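Local structure of putative chromatin binding protein (Chaetomium thermophilum, 6QP0) at residues A[16-21]-A[229-234]; A[72-77]-A[118-123]; A[83-88]-A[201-206]; A[112-117]-A[136-141]. The protein binds ADP and magnesium and probably hydrolyses ATP in a tRNA-dependent way, as the PSTK-like P-loop ATPase Kti12 that Elongator needs for tRNA modification. All blocks are in the same frame, centred on the assembly; numbering follows the deposited sequence.

Overall arrangement
After strand 4-9 and the P-loop comes helix 15-31, whose first turns meet the end of edge strand 228-231 in contact 1, the widest of the four loops; the other three contacts are nested inside it. Contact 2 joins the opposite edge strand, 72-77, to the end of helix 106-120. Contact 3 brings the loop after that strand to residues 201-206 at the aluminium fluoride, and so crosses contact 2. Contact 4 packs helix 106-120 against helix 136-148; it is nested within contact 3 and crosses contact 2, sharing its helix. Tyr75 touches Thr16 and Ala19, Ile76 touches Ala116 and Val117, and Ile83 touches Ala112, linking all four.

Contact 1. Residues A[16-21]-A[229-234]; sequences TTRARQ and FLLAWD. With MG (magnesium ion), chain D; ADP (adenosine-5'-diphosphate), chain B.
Arg18 and Leu231 meet aliphatic part to aliphatic part, their side chains crossing at a slant with Arg18 CG 3.7 Å from Leu231 CD1. The two belong to the N-terminal P-loop NTPase domain of Kti12, one piece of the longer protein: Arg18 lies on helix 15-31, which follows the nucleotide-binding loop, and Leu231 lies on the edge strand 228-231 of the parallel sheet. A bend at chi2 (62°) places the Arg18 guanidinium between Leu231 and the adenine. Leu231 CB and ADP N6 lie over its opposite faces, each offset towards the rim, with N6 3.7 Å above the plane. At the edge, Arg18 NH2 points to the carbonyl O of Ala232; the modelled separation is too short to be trusted in detail. Arg18 NH1 makes a weak hydrogen bond to Gln21 OE1.

Trp233 covers the base from the other segment: ADP C5 sits 3.4 Å above the centre of the indole, and the ring's NE1 is tied to the carbonyl of Ser13 in the P-loop. The carbonyl O of Trp233 also takes a weak hydrogen bond from ADP N6, at 3.2 Å. At the phosphate end of the nucleotide, Thr16 OG1 binds the magnesium ion at 2.0 Å, and Asp130 belongs to the same metal site. Arg20, on another side of the helix, forms a salt bridge with Asp199. One residue past Thr16, the backbone N of Thr17 donates to the alpha-phosphate oxygen O2A of ADP at 2.7 Å, with an N-H...O angle of 149°.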
# COMPACT_ATOMS: atom_id res chain seq x y z
N THR A 16 -5.38 -1.04 4.74
CA THR A 16 -4.91 -1.17 6.11
C THR A 16 -5.40 -2.48 6.73
O THR A 16 -4.65 -3.15 7.45
CB THR A 16 -5.39 0.02 6.95
OG1 THR A 16 -5.04 1.25 6.29
CG2 THR A 16 -4.76 -0.00 8.33
N THR A 17 -6.65 -2.86 6.46
CA THR A 17 -7.19 -4.08 7.03
C THR A 17 -6.41 -5.30 6.55
O THR A 17 -6.02 -6.16 7.35
CB THR A 17 -8.67 -4.20 6.67
OG1 THR A 17 -9.30 -2.92 6.83
CG2 THR A 17 -9.36 -5.22 7.57
N ARG A 18 -6.18 -5.39 5.23
CA ARG A 18 -5.39 -6.50 4.70
C ARG A 18 -3.93 -6.41 5.12
O ARG A 18 -3.29 -7.44 5.35
CB ARG A 18 -5.50 -6.54 3.18
CG ARG A 18 -6.47 -7.58 2.63
CD ARG A 18 -7.90 -7.35 3.10
NE ARG A 18 -8.86 -8.11 2.31
CZ ARG A 18 -9.14 -9.40 2.49
NH1 ARG A 18 -8.53 -10.09 3.45
NH2 ARG A 18 -10.02 -10.01 1.72
N ALA A 19 -3.38 -5.20 5.23
CA ALA A 19 -1.98 -5.04 5.62
C ALA A 19 -1.74 -5.57 7.03
O ALA A 19 -0.72 -6.20 7.30
CB ALA A 19 -1.57 -3.58 5.51
N ARG A 20 -2.68 -5.32 7.94
CA ARG A 20 -2.57 -5.87 9.29
C ARG A 20 -2.53 -7.39 9.24
O ARG A 20 -1.67 -8.03 9.86
CB ARG A 20 -3.73 -5.39 10.15
CG ARG A 20 -3.69 -3.90 10.47
CD ARG A 20 -5.04 -3.41 10.97
NE ARG A 20 -5.01 -1.99 11.32
CZ ARG A 20 -6.09 -1.24 11.51
NH1 ARG A 20 -7.30 -1.77 11.37
NH2 ARG A 20 -5.96 0.04 11.83
N GLN A 21 -3.48 -8.00 8.51
CA GLN A 21 -3.50 -9.45 8.38
C GLN A 21 -2.18 -9.97 7.83
O GLN A 21 -1.64 -10.96 8.33
CB GLN A 21 -4.65 -9.86 7.46
CG GLN A 21 -6.02 -9.40 7.94
CD GLN A 21 -7.13 -9.71 6.94
OE1 GLN A 21 -6.96 -10.54 6.05
NE2 GLN A 21 -8.26 -9.04 7.09
N PHE A 229 -0.55 -9.76 -6.72
CA PHE A 229 -1.48 -10.53 -5.90
C PHE A 229 -2.67 -9.65 -5.56
O PHE A 229 -2.53 -8.44 -5.38
CB PHE A 229 -0.83 -11.05 -4.62
CG PHE A 229 0.46 -11.79 -4.85
CD1 PHE A 229 0.46 -13.16 -5.04
CD2 PHE A 229 1.66 -11.11 -4.89
CE1 PHE A 229 1.64 -13.85 -5.25
CE2 PHE A 229 2.85 -11.79 -5.10
CZ PHE A 229 2.84 -13.16 -5.28
N LEU A 230 -3.85 -10.26 -5.47
CA LEU A 230 -5.08 -9.54 -5.20
C LEU A 230 -5.85 -10.22 -4.08
O LEU A 230 -5.76 -11.43 -3.89
CB LEU A 230 -5.96 -9.44 -6.46
CG LEU A 230 -5.33 -8.74 -7.67
CD1 LEU A 230 -4.46 -9.69 -8.48
CD2 LEU A 230 -6.41 -8.13 -8.55
N LEU A 231 -6.63 -9.42 -3.35
CA LEU A 231 -7.45 -9.91 -2.25
C LEU A 231 -8.76 -9.13 -2.26
O LEU A 231 -8.80 -7.96 -1.85
CB LEU A 231 -6.75 -9.77 -0.91
CG LEU A 231 -5.52 -10.64 -0.64
CD1 LEU A 231 -4.90 -10.28 0.71
CD2 LEU A 231 -5.88 -12.11 -0.68
N ALA A 232 -9.83 -9.76 -2.72
CA ALA A 232 -11.16 -9.18 -2.60
C ALA A 232 -11.64 -9.32 -1.16
O ALA A 232 -11.16 -10.16 -0.39
CB ALA A 232 -12.14 -9.86 -3.55
N TRP A 233 -12.60 -8.47 -0.79
CA TRP A 233 -13.16 -8.54 0.56
C TRP A 233 -13.73 -9.93 0.84
O TRP A 233 -13.47 -10.51 1.90
CB TRP A 233 -14.24 -7.47 0.74
CG TRP A 233 -13.70 -6.09 0.95
CD1 TRP A 233 -12.42 -5.66 0.75
CD2 TRP A 233 -14.44 -4.95 1.41
NE1 TRP A 233 -12.32 -4.32 1.05
CE2 TRP A 233 -13.54 -3.87 1.46
CE3 TRP A 233 -15.77 -4.74 1.78
CZ2 TRP A 233 -13.93 -2.59 1.87
CZ3 TRP A 233 -16.16 -3.48 2.18
CH2 TRP A 233 -15.24 -2.42 2.22
N ASP A 234 -14.50 -10.47 -0.10
CA ASP A 234 -15.17 -11.74 0.12
C ASP A 234 -14.20 -12.91 0.20
O ASP A 234 -14.60 -13.99 0.65
CB ASP A 234 -16.19 -11.98 -0.99
CG ASP A 234 -17.22 -10.86 -1.09
OD1 ASP A 234 -17.73 -10.43 -0.03
OD2 ASP A 234 -17.50 -10.41 -2.21
MG MG D . -4.48 2.36 4.70
PB ADP B . -8.08 1.85 3.78
O1B ADP B . -7.16 2.12 4.94
O2B ADP B . -8.55 3.15 3.19
O3B ADP B . -7.36 1.06 2.71
PA ADP B . -9.50 0.12 5.68
O1A ADP B . -9.27 1.03 6.86
O2A ADP B . -8.46 -0.98 5.66
O3A ADP B . -9.41 1.01 4.28
O5' ADP B . -11.03 -0.52 5.77
C5' ADP B . -12.12 0.33 5.49
C4' ADP B . -13.28 -0.13 6.09
O4' ADP B . -13.85 -1.29 5.31
C3' ADP B . -12.98 -0.71 7.56
O3' ADP B . -14.12 -0.40 8.48
C2' ADP B . -12.86 -1.93 7.42
O2' ADP B . -13.42 -2.63 8.60
C1' ADP B . -13.73 -2.35 6.06
N9 ADP B . -13.00 -3.35 5.34
C8 ADP B . -11.82 -3.33 4.73
N7 ADP B . -11.63 -4.56 4.22
C5 ADP B . -12.70 -5.31 4.52
C6 ADP B . -13.02 -6.62 4.24
N6 ADP B . -12.66 -7.89 3.63
N1 ADP B . -14.16 -7.13 4.67
C2 ADP B . -15.03 -6.37 5.37
N3 ADP B . -14.72 -5.08 5.65
C4 ADP B . -13.56 -4.56 5.22
O HOH W 1 -4.24 3.77 6.52

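Contact 2. Residues A[72-77]-A[118-123]; sequences RLHYIS and KRVLGP
The imidazole of His74 carries the isopropyl group of Val120 on one face, while its NE2 edge is hydrogen-bonded to Asp125 OD2. Val120 CB stands 3.5 Å from the ring centroid and just 9° off the normal, an almost vertical CH-pi contact. The two methyls lean towards different atoms of the ring: CG1 is 3.5 Å from His74 ND1, whereas CG2 is 3.9 Å from His74 CG. With CG on the far side from the carbonyl carbon (chi1 -51°), the imidazole is laid flat under the valine, and the two side chains run past each other in opposite senses. This is the end of a beta-alpha-beta crossover in the P-loop domain: edge strand 72-77 leads through helix 106-120 into the neighbouring parallel strand 125-130, and Val120, near the C-terminal end of the helix, packs on the strands. Val127 of that second strand touches His74, Ile76 and Val120 alike. Asp125 also forms a salt bridge with Arg72, so its carboxylate is shared and probably favours a proton on NE2. A leucine in place of His74 would probably leave Asp125 without its imidazole partner and deprive Val120 of the flat surface it rests on. Two residues along the strand, on the same face, Ile76 CD1 approaches Val120 CG2 more loosely, at 4.3 Å.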
# COMPACT_ATOMS: atom_id res chain seq x y z
N ARG A 72 13.33 -9.31 9.66
CA ARG A 72 12.72 -8.23 10.42
C ARG A 72 11.48 -7.75 9.67
O ARG A 72 11.48 -7.67 8.44
CB ARG A 72 13.70 -7.07 10.61
CG ARG A 72 14.71 -7.27 11.73
CD ARG A 72 15.75 -6.15 11.71
NE ARG A 72 16.91 -6.51 10.89
CZ ARG A 72 17.72 -5.63 10.30
NH1 ARG A 72 17.49 -4.32 10.40
NH2 ARG A 72 18.75 -6.06 9.58
N LEU A 73 10.43 -7.42 10.42
CA LEU A 73 9.14 -7.04 9.85
C LEU A 73 8.89 -5.56 10.09
O LEU A 73 8.93 -5.10 11.24
CB LEU A 73 8.02 -7.88 10.46
CG LEU A 73 6.62 -7.70 9.87
CD1 LEU A 73 6.62 -7.99 8.38
CD2 LEU A 73 5.63 -8.60 10.60
N HIS A 74 8.64 -4.82 9.02
CA HIS A 74 8.37 -3.39 9.08
C HIS A 74 7.03 -3.08 8.43
O HIS A 74 6.64 -3.71 7.44
CB HIS A 74 9.47 -2.57 8.38
CG HIS A 74 10.86 -2.91 8.83
ND1 HIS A 74 11.49 -2.26 9.87
CD2 HIS A 74 11.74 -3.83 8.37
CE1 HIS A 74 12.70 -2.77 10.03
NE2 HIS A 74 12.88 -3.72 9.13
N TYR A 75 6.33 -2.10 8.99
CA TYR A 75 5.05 -1.64 8.47
C TYR A 75 5.08 -0.12 8.33
O TYR A 75 5.42 0.58 9.29
CB TYR A 75 3.89 -2.05 9.38
CG TYR A 75 2.58 -1.39 9.04
CD1 TYR A 75 1.76 -1.89 8.03
CD2 TYR A 75 2.15 -0.25 9.72
CE1 TYR A 75 0.57 -1.28 7.72
CE2 TYR A 75 0.95 0.36 9.41
CZ TYR A 75 0.17 -0.16 8.41
OH TYR A 75 -1.03 0.45 8.09
N ILE A 76 4.73 0.37 7.15
CA ILE A 76 4.74 1.80 6.85
C ILE A 76 3.41 2.17 6.20
O ILE A 76 2.86 1.39 5.42
CB ILE A 76 5.91 2.19 5.94
CG1 ILE A 76 7.24 1.72 6.53
CG2 ILE A 76 5.94 3.70 5.71
CD1 ILE A 76 8.42 1.84 5.58
N SER A 77 2.91 3.36 6.51
CA SER A 77 1.67 3.85 5.94
C SER A 77 1.68 5.37 5.96
O SER A 77 2.54 5.99 6.59
CB SER A 77 0.45 3.30 6.70
OG SER A 77 0.35 3.90 7.98
N LYS A 118 13.53 3.07 2.35
CA LYS A 118 14.97 2.92 2.17
C LYS A 118 15.68 2.74 3.50
O LYS A 118 16.71 2.06 3.57
CB LYS A 118 15.53 4.12 1.43
CG LYS A 118 16.87 3.85 0.76
CD LYS A 118 17.43 5.10 0.11
CE LYS A 118 18.39 4.76 -1.02
NZ LYS A 118 19.45 3.81 -0.59
N ARG A 119 15.16 3.34 4.57
CA ARG A 119 15.82 3.26 5.87
C ARG A 119 15.79 1.85 6.46
O ARG A 119 16.65 1.53 7.28
CB ARG A 119 15.17 4.24 6.85
CG ARG A 119 15.44 5.70 6.54
CD ARG A 119 14.43 6.62 7.21
NE ARG A 119 14.61 8.01 6.80
CZ ARG A 119 13.66 8.94 6.87
NH1 ARG A 119 12.45 8.63 7.32
NH2 ARG A 119 13.92 10.18 6.47
N VAL A 120 14.83 1.02 6.06
CA VAL A 120 14.65 -0.29 6.68
C VAL A 120 14.75 -1.40 5.64
O VAL A 120 15.25 -2.49 5.93
CB VAL A 120 13.31 -0.38 7.42
CG1 VAL A 120 13.33 0.52 8.65
CG2 VAL A 120 12.15 0.00 6.50
N LEU A 121 14.29 -1.13 4.42
CA LEU A 121 14.19 -2.18 3.41
C LEU A 121 15.56 -2.78 3.13
O LEU A 121 16.55 -2.06 2.92
CB LEU A 121 13.58 -1.63 2.12
CG LEU A 121 13.45 -2.62 0.96
CD1 LEU A 121 12.52 -3.77 1.33
CD2 LEU A 121 12.96 -1.92 -0.29
N GLY A 122 15.62 -4.11 3.11
CA GLY A 122 16.84 -4.83 2.82
C GLY A 122 16.59 -6.30 2.60
O GLY A 122 15.46 -6.79 2.73
N PRO A 123 17.64 -7.05 2.24
CA PRO A 123 17.46 -8.49 2.01
C PRO A 123 16.86 -9.23 3.20
O PRO A 123 16.11 -10.19 3.00
CB PRO A 123 18.89 -8.97 1.71
CG PRO A 123 19.58 -7.77 1.17
CD PRO A 123 19.00 -6.60 1.91

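Contact 3. Residues A[83-88]-A[201-206]; sequences ISRSVY and EPYERS. With AF3 (aluminum fluoride), chain C.
Fluorine F2 of the aluminium fluoride is gripped by two N-H groups of Arg85, whose methylenes lie over the Tyr203 ring. Arg85 NH2 gives the stronger bond, 2.7 Å to F2 and nearly straight at 165°, and Arg85 NE adds a weak one at 3.4 Å; F2 lies at the edge of the guanidinium, near its plane. Extended from CG to NE, the chain passes over the phenol, with Arg85 CD 3.5 Å from the Tyr203 centroid in a CH-pi contact. Guanidinium and ring stand almost perpendicular, 83° apart, with Tyr203 CE1 at the guanidinium edge.

The arrangement belongs to the nucleotide site of a P-loop ATPase, where aluminium fluoride beside ADP stands in for the phosphate being transferred; Lys15 NZ and the backbone N of Ser12 bond to it as well. Two loops distant in sequence thus meet at the one group. Over a face of the guanidinium sits the carbonyl O of Glu201, 2.8 Å from Arg85 NE but badly angled for a hydrogen bond, while Arg85 NH1 bonds to the carbonyl of Ser198. The Glu201 carboxylate turns away; OE2 stays 5.5 Å from Arg85 NH1 and has a long, weak ion pair with Arg176. Tyr203 OH points at fluorine F3, in a separation too short to be reliable, and Trp208 packs edge-to-face with the Tyr203 ring.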
# COMPACT_ATOMS: atom_id res chain seq x y z
N ILE A 83 1.03 11.50 7.13
CA ILE A 83 0.70 12.05 5.82
C ILE A 83 -0.82 12.07 5.72
O ILE A 83 -1.46 11.02 5.56
CB ILE A 83 1.33 11.24 4.69
CG1 ILE A 83 2.86 11.32 4.76
CG2 ILE A 83 0.82 11.73 3.33
CD1 ILE A 83 3.58 10.42 3.78
N SER A 84 -1.41 13.26 5.81
CA SER A 84 -2.86 13.39 5.71
C SER A 84 -3.33 13.03 4.31
O SER A 84 -2.61 13.19 3.32
CB SER A 84 -3.29 14.81 6.06
OG SER A 84 -4.70 14.91 6.13
N ARG A 85 -4.57 12.53 4.23
CA ARG A 85 -5.16 12.16 2.95
C ARG A 85 -5.40 13.35 2.03
O ARG A 85 -5.68 13.14 0.85
CB ARG A 85 -6.48 11.42 3.18
CG ARG A 85 -6.33 10.09 3.90
CD ARG A 85 -7.65 9.64 4.51
NE ARG A 85 -7.57 8.29 5.05
CZ ARG A 85 -6.98 7.97 6.20
NH1 ARG A 85 -6.41 8.90 6.94
NH2 ARG A 85 -6.96 6.70 6.60
N SER A 86 -5.29 14.57 2.54
CA SER A 86 -5.56 15.76 1.74
C SER A 86 -4.43 16.10 0.78
O SER A 86 -4.60 16.98 -0.07
CB SER A 86 -5.83 16.95 2.65
OG SER A 86 -4.81 17.09 3.62
N VAL A 87 -3.28 15.42 0.88
CA VAL A 87 -2.19 15.66 -0.05
C VAL A 87 -2.56 15.24 -1.47
O VAL A 87 -1.90 15.65 -2.43
CB VAL A 87 -0.92 14.92 0.40
CG1 VAL A 87 -0.47 15.40 1.77
CG2 VAL A 87 -1.14 13.41 0.41
N TYR A 88 -3.61 14.44 -1.63
CA TYR A 88 -3.97 13.86 -2.92
C TYR A 88 -4.94 14.73 -3.71
O TYR A 88 -5.51 14.26 -4.70
CB TYR A 88 -4.55 12.46 -2.71
CG TYR A 88 -3.57 11.53 -2.03
CD1 TYR A 88 -2.50 10.99 -2.72
CD2 TYR A 88 -3.71 11.21 -0.68
CE1 TYR A 88 -1.59 10.16 -2.10
CE2 TYR A 88 -2.81 10.37 -0.06
CZ TYR A 88 -1.75 9.85 -0.77
OH TYR A 88 -0.85 9.01 -0.15
N GLU A 201 -9.69 8.08 9.23
CA GLU A 201 -10.04 9.45 8.86
C GLU A 201 -10.58 9.47 7.43
O GLU A 201 -9.91 8.96 6.53
CB GLU A 201 -8.83 10.38 8.98
CG GLU A 201 -8.99 11.51 9.99
CD GLU A 201 -9.90 12.61 9.50
OE1 GLU A 201 -10.87 12.96 10.21
OE2 GLU A 201 -9.66 13.14 8.39
N PRO A 202 -11.76 10.02 7.19
CA PRO A 202 -12.32 9.99 5.84
C PRO A 202 -11.65 10.99 4.91
O PRO A 202 -11.00 11.94 5.33
CB PRO A 202 -13.79 10.36 6.06
CG PRO A 202 -13.76 11.25 7.25
CD PRO A 202 -12.66 10.71 8.14
N TYR A 203 -11.82 10.73 3.62
CA TYR A 203 -11.44 11.68 2.58
C TYR A 203 -12.61 12.64 2.33
O TYR A 203 -13.77 12.30 2.56
CB TYR A 203 -11.09 10.97 1.28
CG TYR A 203 -10.06 9.87 1.37
CD1 TYR A 203 -10.32 8.69 2.06
CD2 TYR A 203 -8.83 9.99 0.72
CE1 TYR A 203 -9.37 7.68 2.12
CE2 TYR A 203 -7.89 8.99 0.78
CZ TYR A 203 -8.16 7.84 1.49
OH TYR A 203 -7.22 6.84 1.53
N GLU A 204 -12.29 13.83 1.85
CA GLU A 204 -13.32 14.70 1.31
C GLU A 204 -13.87 14.08 0.03
O GLU A 204 -13.11 13.55 -0.79
CB GLU A 204 -12.77 16.10 1.05
CG GLU A 204 -12.24 16.81 2.29
CD GLU A 204 -13.30 16.96 3.37
OE1 GLU A 204 -14.43 17.35 3.03
OE2 GLU A 204 -13.00 16.67 4.55
N ARG A 205 -15.19 14.11 -0.14
CA ARG A 205 -15.80 13.41 -1.27
C ARG A 205 -15.22 13.86 -2.61
O ARG A 205 -15.18 13.08 -3.56
CB ARG A 205 -17.32 13.58 -1.25
CG ARG A 205 -18.02 12.77 -0.17
CD ARG A 205 -19.52 12.64 -0.42
NE ARG A 205 -20.27 13.82 0.00
CZ ARG A 205 -21.09 13.87 1.05
NH1 ARG A 205 -21.28 12.79 1.81
NH2 ARG A 205 -21.72 14.99 1.35
N SER A 206 -14.75 15.11 -2.70
CA SER A 206 -14.05 15.56 -3.91
C SER A 206 -12.73 14.82 -4.07
O SER A 206 -12.43 14.29 -5.15
CB SER A 206 -13.83 17.07 -3.85
OG SER A 206 -13.15 17.55 -5.00
AL AF3 C . -7.20 4.69 3.97
F1 AF3 C . -5.80 3.91 4.56
F2 AF3 C . -8.48 5.06 5.04
F3 AF3 C . -7.52 4.68 2.29

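Contact 4. Residues A[112-117]-A[136-141]; sequences ALYAAV and KGWRYQ
Trp138 drives the six-membered end of its indole against helix 106-120, and the packing is densest there. Its CZ2 atom comes 3.8 Å from Leu113 CB, and CH2 lies 3.9 Å from Tyr114 CB and close to the Tyr114 backbone N. The meeting is edge-on for Tyr114, whose N and CB lie near the plane of the indole, while Leu113 CB approaches obliquely and its chain crosses the tryptophan at about a right angle. With CG opposite the backbone N (chi1 168°), the indole is swung across the gap between the helices, whose local axes stay 11.8 Å apart. On the pyrrole ring, Trp138 NE1 is hydrogen-bonded to Asn133 OD1, which helps to set the turn of the indole.

Helix 106-120 and helix 136-148 are the connections of successive beta-alpha-beta units of the P-loop domain: they run nearly parallel, 21° apart. Were Trp138 an alanine, Leu113 and Tyr114 would probably lose their packing partner on the second helix, a gap opening between the two, and Asn133 OD1 its indole N-H.

Towards solvent the contact thins out. Tyr114 CE2 is 4.5 Å from the carbonyl O of Gln141, which lies at the edge of the phenol, and the same ring leans on Glu145 further along the second helix. The exposed Gln141 side chain brings its OE1 to the rim of the indole, 3.6 Å from Trp138 CE3.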
# COMPACT_ATOMS: atom_id res chain seq x y z
N ALA A 112 8.46 11.11 1.24
CA ALA A 112 8.43 10.60 2.60
C ALA A 112 8.35 9.08 2.62
O ALA A 112 9.09 8.41 3.34
CB ALA A 112 7.25 11.21 3.36
N LEU A 113 7.44 8.52 1.82
CA LEU A 113 7.31 7.07 1.74
C LEU A 113 8.61 6.44 1.27
O LEU A 113 9.09 5.46 1.85
CB LEU A 113 6.16 6.69 0.81
CG LEU A 113 4.75 7.07 1.27
CD1 LEU A 113 3.77 7.02 0.10
CD2 LEU A 113 4.28 6.14 2.38
N TYR A 114 9.20 6.99 0.21
CA TYR A 114 10.43 6.42 -0.34
C TYR A 114 11.52 6.36 0.71
O TYR A 114 12.20 5.34 0.86
CB TYR A 114 10.88 7.24 -1.56
CG TYR A 114 12.13 6.71 -2.22
CD1 TYR A 114 13.39 7.14 -1.82
CD2 TYR A 114 12.05 5.78 -3.25
CE1 TYR A 114 14.53 6.66 -2.42
CE2 TYR A 114 13.19 5.29 -3.86
CZ TYR A 114 14.43 5.73 -3.44
OH TYR A 114 15.57 5.25 -4.04
N ALA A 115 11.70 7.45 1.47
CA ALA A 115 12.75 7.48 2.49
C ALA A 115 12.48 6.46 3.59
O ALA A 115 13.39 5.73 4.01
CB ALA A 115 12.85 8.89 3.08
N ALA A 116 11.24 6.39 4.07
CA ALA A 116 10.90 5.44 5.12
C ALA A 116 11.25 4.02 4.72
O ALA A 116 11.75 3.24 5.54
CB ALA A 116 9.41 5.55 5.46
N VAL A 117 10.99 3.65 3.47
CA VAL A 117 11.31 2.30 3.01
C VAL A 117 12.82 2.10 2.94
O VAL A 117 13.35 1.09 3.41
CB VAL A 117 10.63 2.02 1.66
CG1 VAL A 117 11.04 0.65 1.13
CG2 VAL A 117 9.12 2.11 1.78
N LYS A 136 1.67 3.92 -11.66
CA LYS A 136 2.63 2.96 -12.19
C LYS A 136 4.06 3.47 -12.05
O LYS A 136 4.96 2.71 -11.67
CB LYS A 136 2.32 2.65 -13.66
CG LYS A 136 1.00 1.92 -13.86
CD LYS A 136 0.68 1.73 -15.33
CE LYS A 136 -0.67 1.04 -15.52
NZ LYS A 136 -1.00 0.83 -16.96
N GLY A 137 4.29 4.75 -12.35
CA GLY A 137 5.61 5.31 -12.17
C GLY A 137 6.10 5.20 -10.74
O GLY A 137 7.23 4.78 -10.48
N TRP A 138 5.24 5.57 -9.78
CA TRP A 138 5.60 5.43 -8.38
C TRP A 138 5.89 3.98 -8.03
O TRP A 138 6.90 3.67 -7.39
CB TRP A 138 4.49 6.00 -7.50
CG TRP A 138 4.62 5.67 -6.05
CD1 TRP A 138 3.70 5.01 -5.28
CD2 TRP A 138 5.72 5.96 -5.19
NE1 TRP A 138 4.17 4.88 -3.99
CE2 TRP A 138 5.40 5.46 -3.91
CE3 TRP A 138 6.95 6.61 -5.37
CZ2 TRP A 138 6.27 5.58 -2.82
CZ3 TRP A 138 7.80 6.73 -4.29
CH2 TRP A 138 7.46 6.21 -3.03
N ARG A 139 5.02 3.07 -8.47
CA ARG A 139 5.27 1.65 -8.25
C ARG A 139 6.56 1.21 -8.94
O ARG A 139 7.22 0.27 -8.48
CB ARG A 139 4.09 0.81 -8.75
CG ARG A 139 2.83 0.91 -7.88
CD ARG A 139 1.84 -0.21 -8.20
NE ARG A 139 1.32 -0.14 -9.56
CZ ARG A 139 0.18 0.44 -9.91
NH1 ARG A 139 -0.60 1.01 -9.00
NH2 ARG A 139 -0.20 0.45 -11.19
N TYR A 140 6.94 1.88 -10.03
CA TYR A 140 8.20 1.56 -10.69
C TYR A 140 9.38 2.05 -9.86
O TYR A 140 10.42 1.38 -9.80
CB TYR A 140 8.24 2.16 -12.09
CG TYR A 140 9.56 1.97 -12.79
CD1 TYR A 140 9.87 0.78 -13.43
CD2 TYR A 140 10.52 2.99 -12.80
CE1 TYR A 140 11.08 0.60 -14.06
CE2 TYR A 140 11.73 2.82 -13.44
CZ TYR A 140 12.01 1.62 -14.07
OH TYR A 140 13.22 1.44 -14.70
N GLN A 141 9.25 3.22 -9.23
CA GLN A 141 10.30 3.70 -8.34
C GLN A 141 10.52 2.72 -7.20
O GLN A 141 11.66 2.37 -6.88
CB GLN A 141 9.94 5.08 -7.78
CG GLN A 141 9.72 6.17 -8.83
CD GLN A 141 9.39 7.51 -8.20
OE1 GLN A 141 9.86 7.84 -7.11
NE2 GLN A 141 8.56 8.30 -8.88